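Local coordinates for protein fervidolysin (Fervidobacterium pennivorans, PDB 1R6V) that degrades keratin into peptides as a subtilisin-like serine protease, allowing its bacterium to grow on native feathers, at residues A[191-196]-A[354-359]; A[564-569]-A[617-622]. The protein carries 1 engineered substitution. All blocks are in the same frame, centred on the assembly; numbering follows the deposited sequence.

Overall arrangement
Contact 1 comes first along the chain and closes before contact 2 opens. It joins two loops of the peptidase S8 domain: loop 191-196, between strand 186-188 and helix 200-209; and loop 354-359, between strands 347-350 and 374-378. Contact 2 lies in the second beta-sandwich domain, where the loop 564-569 after strand 558-562 packs on the start of strand 619-627. Their centres are 75 Å apart, on opposite sides of the chain's centre, with about 60 Å between nearest atoms, and they share no strand, helix or sheet. The pair therefore samples two separate modules: the catalytic domain near its charge-relay residues, and a sandwich that may mediate substrate interactions.

Contact 1: A[191-196]-A[354-359]; sequences GTDSSY and EDSIGY
The carboxylate of D193 and the hydroxyl of S195 meet two consecutive backbone N-H groups of the type I turn S356-Y359. D193 OD2 takes I357 N at 2.9 Å through its syn lone pair, and the bond is nearly straight (167°). D193 CG lies anti to the backbone N (chi1 175°), which carries the carboxylate across to the turn. Beside it, S195 OG accepts from G358 N at 2.7 Å, a more bent bond of 143°. The same hydroxyl donates to D193 OD1, 2.6 Å from S195 OG, again on a syn lone pair, so the two acceptors are tied together. S195 N reaches D193 OD1 from above the carboxylate plane, closing an Asx turn. The I357 side chain passes D193 at a slant, CG1 3.4 Å from D193 OD2, while CD1 reaches Y196 CE1 at 3.8 Å, also obliquely. Y196 further makes a cation-pi contact with R181, and S356 OG bonds to D166 OD2, linking the turn to a third loop. Both segments are subtilase-domain loops, and the S195 side chain lies about 9 Å from those of D162 and A200, the latter an engineered residue at a charge-relay position. With both carboxylate oxygens engaged, the rotation of D193 is fixed, and the N-H groups of I357 and S195, with the S195 hydroxyl, probably stabilise its negative charge.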
loop_
_atom_site.group_PDB
_atom_site.type_symbol
_atom_site.label_atom_id
_atom_site.label_comp_id
_atom_site.label_asym_id
_atom_site.label_seq_id
_atom_site.Cartn_x
_atom_site.Cartn_y
_atom_site.Cartn_z
ATOM N N GLY A 191 4.479 -30.454 3.875
ATOM C CA GLY A 191 3.843 -31.475 3.068
ATOM C C GLY A 191 2.342 -31.638 3.171
ATOM O O GLY A 191 1.806 -32.593 2.617
ATOM N N THR A 192 1.651 -30.725 3.849
ATOM C CA THR A 192 0.208 -30.862 3.977
ATOM C C THR A 192 -0.579 -30.024 2.985
ATOM O O THR A 192 -0.046 -29.106 2.377
ATOM C CB THR A 192 -0.254 -30.540 5.420
ATOM O OG1 THR A 192 0.007 -29.166 5.722
ATOM C CG2 THR A 192 0.520 -31.416 6.414
ATOM N N ASP A 193 -1.849 -30.370 2.809
ATOM C CA ASP A 193 -2.741 -29.650 1.905
ATOM C C ASP A 193 -3.305 -28.424 2.633
ATOM O O ASP A 193 -4.053 -28.565 3.611
ATOM C CB ASP A 193 -3.869 -30.595 1.470
ATOM C CG ASP A 193 -4.930 -29.908 0.626
ATOM O OD1 ASP A 193 -4.694 -28.777 0.149
ATOM O OD2 ASP A 193 -6.006 -30.511 0.428
ATOM N N SER A 194 -2.935 -27.223 2.181
ATOM C CA SER A 194 -3.438 -25.998 2.805
ATOM C C SER A 194 -4.204 -25.167 1.785
ATOM O O SER A 194 -4.373 -23.971 1.967
ATOM C CB SER A 194 -2.282 -25.166 3.394
ATOM O OG SER A 194 -1.325 -24.833 2.401
ATOM N N SER A 195 -4.721 -25.825 0.750
ATOM C CA SER A 195 -5.432 -25.141 -0.326
ATOM C C SER A 195 -6.836 -24.612 0.024
ATOM O O SER A 195 -7.780 -24.742 -0.752
ATOM C CB SER A 195 -5.474 -26.054 -1.574
ATOM O OG SER A 195 -6.148 -27.284 -1.337
ATOM N N TYR A 196 -6.958 -23.990 1.190
ATOM C CA TYR A 196 -8.233 -23.444 1.641
ATOM C C TYR A 196 -8.921 -22.451 0.697
ATOM O O TYR A 196 -10.154 -22.418 0.625
ATOM C CB TYR A 196 -8.046 -22.775 3.004
ATOM C CG TYR A 196 -7.604 -23.719 4.093
ATOM C CD1 TYR A 196 -8.481 -24.669 4.607
ATOM C CD2 TYR A 196 -6.301 -23.692 4.584
ATOM C CE1 TYR A 196 -8.073 -25.569 5.579
ATOM C CE2 TYR A 196 -5.883 -24.592 5.552
ATOM C CZ TYR A 196 -6.778 -25.528 6.042
ATOM O OH TYR A 196 -6.375 -26.432 6.990
ATOM N N GLU A 354 -8.530 -34.094 -6.897
ATOM C CA GLU A 354 -9.987 -34.159 -6.805
ATOM C C GLU A 354 -10.554 -34.126 -5.394
ATOM O O GLU A 354 -11.587 -33.501 -5.163
ATOM C CB GLU A 354 -10.496 -35.402 -7.526
ATOM C CG GLU A 354 -10.254 -35.367 -9.024
ATOM C CD GLU A 354 -11.015 -36.455 -9.751
ATOM O OE1 GLU A 354 -12.147 -36.765 -9.324
ATOM O OE2 GLU A 354 -10.494 -36.987 -10.751
ATOM N N ASP A 355 -9.890 -34.790 -4.456
ATOM C CA ASP A 355 -10.371 -34.814 -3.077
ATOM C C ASP A 355 -9.604 -33.870 -2.161
ATOM O O ASP A 355 -9.643 -34.008 -0.934
ATOM C CB ASP A 355 -10.309 -36.238 -2.514
ATOM C CG ASP A 355 -11.210 -37.201 -3.267
ATOM O OD1 ASP A 355 -12.306 -36.781 -3.705
ATOM O OD2 ASP A 355 -10.835 -38.380 -3.416
ATOM N N SER A 356 -8.899 -32.910 -2.753
ATOM C CA SER A 356 -8.150 -31.942 -1.963
ATOM C C SER A 356 -9.061 -30.770 -1.604
ATOM O O SER A 356 -10.091 -30.565 -2.241
ATOM C CB SER A 356 -6.910 -31.462 -2.731
ATOM O OG SER A 356 -5.947 -32.510 -2.811
ATOM N N ILE A 357 -8.688 -30.011 -0.576
ATOM C CA ILE A 357 -9.500 -28.882 -0.112
ATOM C C ILE A 357 -9.819 -27.869 -1.202
ATOM O O ILE A 357 -10.974 -27.494 -1.396
ATOM C CB ILE A 357 -8.796 -28.126 1.048
ATOM C CG1 ILE A 357 -8.492 -29.099 2.193
ATOM C CG2 ILE A 357 -9.687 -26.975 1.545
ATOM C CD1 ILE A 357 -7.581 -28.519 3.284
ATOM N N GLY A 358 -8.787 -27.431 -1.915
ATOM C CA GLY A 358 -8.985 -26.435 -2.955
ATOM C C GLY A 358 -9.214 -26.893 -4.384
ATOM O O GLY A 358 -8.936 -26.139 -5.316
ATOM N N TYR A 359 -9.719 -28.109 -4.586
ATOM C CA TYR A 359 -9.986 -28.578 -5.948
ATOM C C TYR A 359 -10.910 -27.647 -6.758
ATOM O O TYR A 359 -11.979 -27.248 -6.284
ATOM C CB TYR A 359 -10.624 -29.974 -5.918
ATOM C CG TYR A 359 -10.821 -30.568 -7.296
ATOM C CD1 TYR A 359 -9.723 -30.956 -8.071
ATOM C CD2 TYR A 359 -12.101 -30.739 -7.830
ATOM C CE1 TYR A 359 -9.892 -31.503 -9.343
ATOM C CE2 TYR A 359 -12.287 -31.283 -9.105
ATOM C CZ TYR A 359 -11.178 -31.662 -9.853
ATOM O OH TYR A 359 -11.345 -32.187 -11.116
#

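Contact 2: A[564-569]-A[617-622]; sequences TNLSTL and TDITIQ
I619, at the start of strand 619-627 in the second beta-sandwich domain, meets the loop 564-569 that packs on this strand. Its CG1 is anti to the backbone N (chi1 -178°), sending CD1 out to L566 CD2; at 3.5 Å this carbon pair is tighter than usual, and the two side chains meet at a slant. The same CD1 lies 4.0 Å from N565 O. Here the loop shapes itself locally: N565 OD1 accepts from S567 N in an Asx turn, and L566-L569 forms a type I turn. Next, T620 points its CB away from the loop and contributes its carbonyl: T620 O lies 3.4 Å from T564 CG2. I621 is buried, and its side chain crosses that of L566 at about a right angle, with CG1 4.0 Å from L566 CD2. Both L566 and I621 also touch I609 of strand 604-610, which belongs to the other sheet, consistent with L566 and I621 facing the space between the two sheets. At Q622 the contact becomes polar. Q622 N donates to T564 OG1 at 2.7 Å, close to straight at 163°. A water bridges the same pair, 2.7 Å from T564 OG1 and donating to Q622 OE1 across 3.1 Å.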
loop_
_atom_site.group_PDB
_atom_site.type_symbol
_atom_site.label_atom_id
_atom_site.label_comp_id
_atom_site.label_asym_id
_atom_site.label_seq_id
_atom_site.Cartn_x
_atom_site.Cartn_y
_atom_site.Cartn_z
ATOM N N THR A 564 -18.168 42.879 11.565
ATOM C CA THR A 564 -19.238 43.161 12.516
ATOM C C THR A 564 -18.880 44.195 13.582
ATOM O O THR A 564 -17.762 44.226 14.070
ATOM C CB THR A 564 -19.682 41.855 13.220
ATOM O OG1 THR A 564 -19.936 40.846 12.236
ATOM C CG2 THR A 564 -20.952 42.089 14.039
ATOM N N ASN A 565 -19.840 45.051 13.933
ATOM C CA ASN A 565 -19.605 46.045 14.970
ATOM C C ASN A 565 -19.904 45.400 16.325
ATOM O O ASN A 565 -21.033 44.988 16.578
ATOM C CB ASN A 565 -20.516 47.257 14.751
ATOM C CG ASN A 565 -20.559 48.174 15.955
ATOM O OD1 ASN A 565 -19.560 48.347 16.653
ATOM N ND2 ASN A 565 -21.717 48.783 16.197
ATOM N N LEU A 566 -18.896 45.304 17.187
ATOM C CA LEU A 566 -19.072 44.695 18.505
ATOM C C LEU A 566 -18.903 45.714 19.625
ATOM O O LEU A 566 -18.486 45.365 20.732
ATOM C CB LEU A 566 -18.055 43.563 18.703
ATOM C CG LEU A 566 -18.089 42.405 17.698
ATOM C CD1 LEU A 566 -17.046 41.349 18.074
ATOM C CD2 LEU A 566 -19.467 41.782 17.696
ATOM N N SER A 567 -19.231 46.971 19.336
ATOM C CA SER A 567 -19.095 48.044 20.317
ATOM C C SER A 567 -19.994 47.834 21.532
ATOM O O SER A 567 -19.739 48.390 22.601
ATOM C CB SER A 567 -19.418 49.392 19.667
ATOM O OG SER A 567 -20.760 49.423 19.212
ATOM N N THR A 568 -21.039 47.028 21.360
ATOM C CA THR A 568 -21.983 46.734 22.433
ATOM C C THR A 568 -21.443 45.670 23.383
ATOM O O THR A 568 -22.050 45.387 24.415
ATOM C CB THR A 568 -23.326 46.223 21.886
ATOM O OG1 THR A 568 -23.105 45.037 21.113
ATOM C CG2 THR A 568 -23.988 47.281 21.014
ATOM N N LEU A 569 -20.316 45.068 23.022
ATOM C CA LEU A 569 -19.709 44.038 23.855
ATOM C C LEU A 569 -18.623 44.642 24.725
ATOM O O LEU A 569 -18.012 45.649 24.363
ATOM C CB LEU A 569 -19.113 42.920 22.987
ATOM C CG LEU A 569 -20.113 42.072 22.195
ATOM C CD1 LEU A 569 -19.386 40.946 21.470
ATOM C CD2 LEU A 569 -21.150 41.496 23.139
ATOM N N THR A 617 -27.906 39.939 23.941
ATOM C CA THR A 617 -28.731 39.365 22.880
ATOM C C THR A 617 -27.828 38.613 21.897
ATOM O O THR A 617 -26.628 38.844 21.884
ATOM C CB THR A 617 -29.468 40.493 22.108
ATOM O OG1 THR A 617 -30.258 41.263 23.026
ATOM C CG2 THR A 617 -30.374 39.915 21.033
ATOM N N ASP A 618 -28.403 37.715 21.099
ATOM C CA ASP A 618 -27.627 36.964 20.108
ATOM C C ASP A 618 -26.992 37.953 19.150
ATOM O O ASP A 618 -27.617 38.937 18.749
ATOM C CB ASP A 618 -28.518 36.031 19.281
ATOM C CG ASP A 618 -28.781 34.707 19.957
ATOM O OD1 ASP A 618 -28.473 34.569 21.157
ATOM O OD2 ASP A 618 -29.312 33.799 19.280
ATOM N N ILE A 619 -25.743 37.705 18.789
ATOM C CA ILE A 619 -25.083 38.569 17.836
ATOM C C ILE A 619 -24.290 37.708 16.870
ATOM O O ILE A 619 -23.475 36.876 17.283
ATOM C CB ILE A 619 -24.166 39.603 18.534
ATOM C CG1 ILE A 619 -23.533 40.520 17.489
ATOM C CG2 ILE A 619 -23.074 38.906 19.331
ATOM C CD1 ILE A 619 -22.894 41.761 18.098
ATOM N N THR A 620 -24.569 37.876 15.583
ATOM C CA THR A 620 -23.858 37.129 14.559
ATOM C C THR A 620 -22.611 37.918 14.202
ATOM O O THR A 620 -22.681 39.113 13.931
ATOM C CB THR A 620 -24.716 36.933 13.305
ATOM O OG1 THR A 620 -25.796 36.046 13.607
ATOM C CG2 THR A 620 -23.875 36.348 12.171
ATOM N N ILE A 621 -21.460 37.253 14.225
ATOM C CA ILE A 621 -20.201 37.907 13.907
ATOM C C ILE A 621 -19.745 37.351 12.565
ATOM O O ILE A 621 -19.735 36.139 12.368
ATOM C CB ILE A 621 -19.166 37.613 15.002
ATOM C CG1 ILE A 621 -19.753 38.027 16.354
ATOM C CG2 ILE A 621 -17.867 38.330 14.703
ATOM C CD1 ILE A 621 -18.909 37.659 17.555
ATOM N N GLN A 622 -19.390 38.233 11.635
ATOM C CA GLN A 622 -18.979 37.790 10.307
ATOM C C GLN A 622 -17.602 38.316 9.926
ATOM O O GLN A 622 -17.172 39.349 10.415
ATOM C CB GLN A 622 -20.008 38.258 9.273
ATOM C CG GLN A 622 -21.379 37.605 9.399
ATOM C CD GLN A 622 -22.419 38.245 8.496
ATOM O OE1 GLN A 622 -22.944 39.310 8.797
ATOM N NE2 GLN A 622 -22.709 37.599 7.376
HETATM O O HOH W 1 -22.054 41.535 10.695
#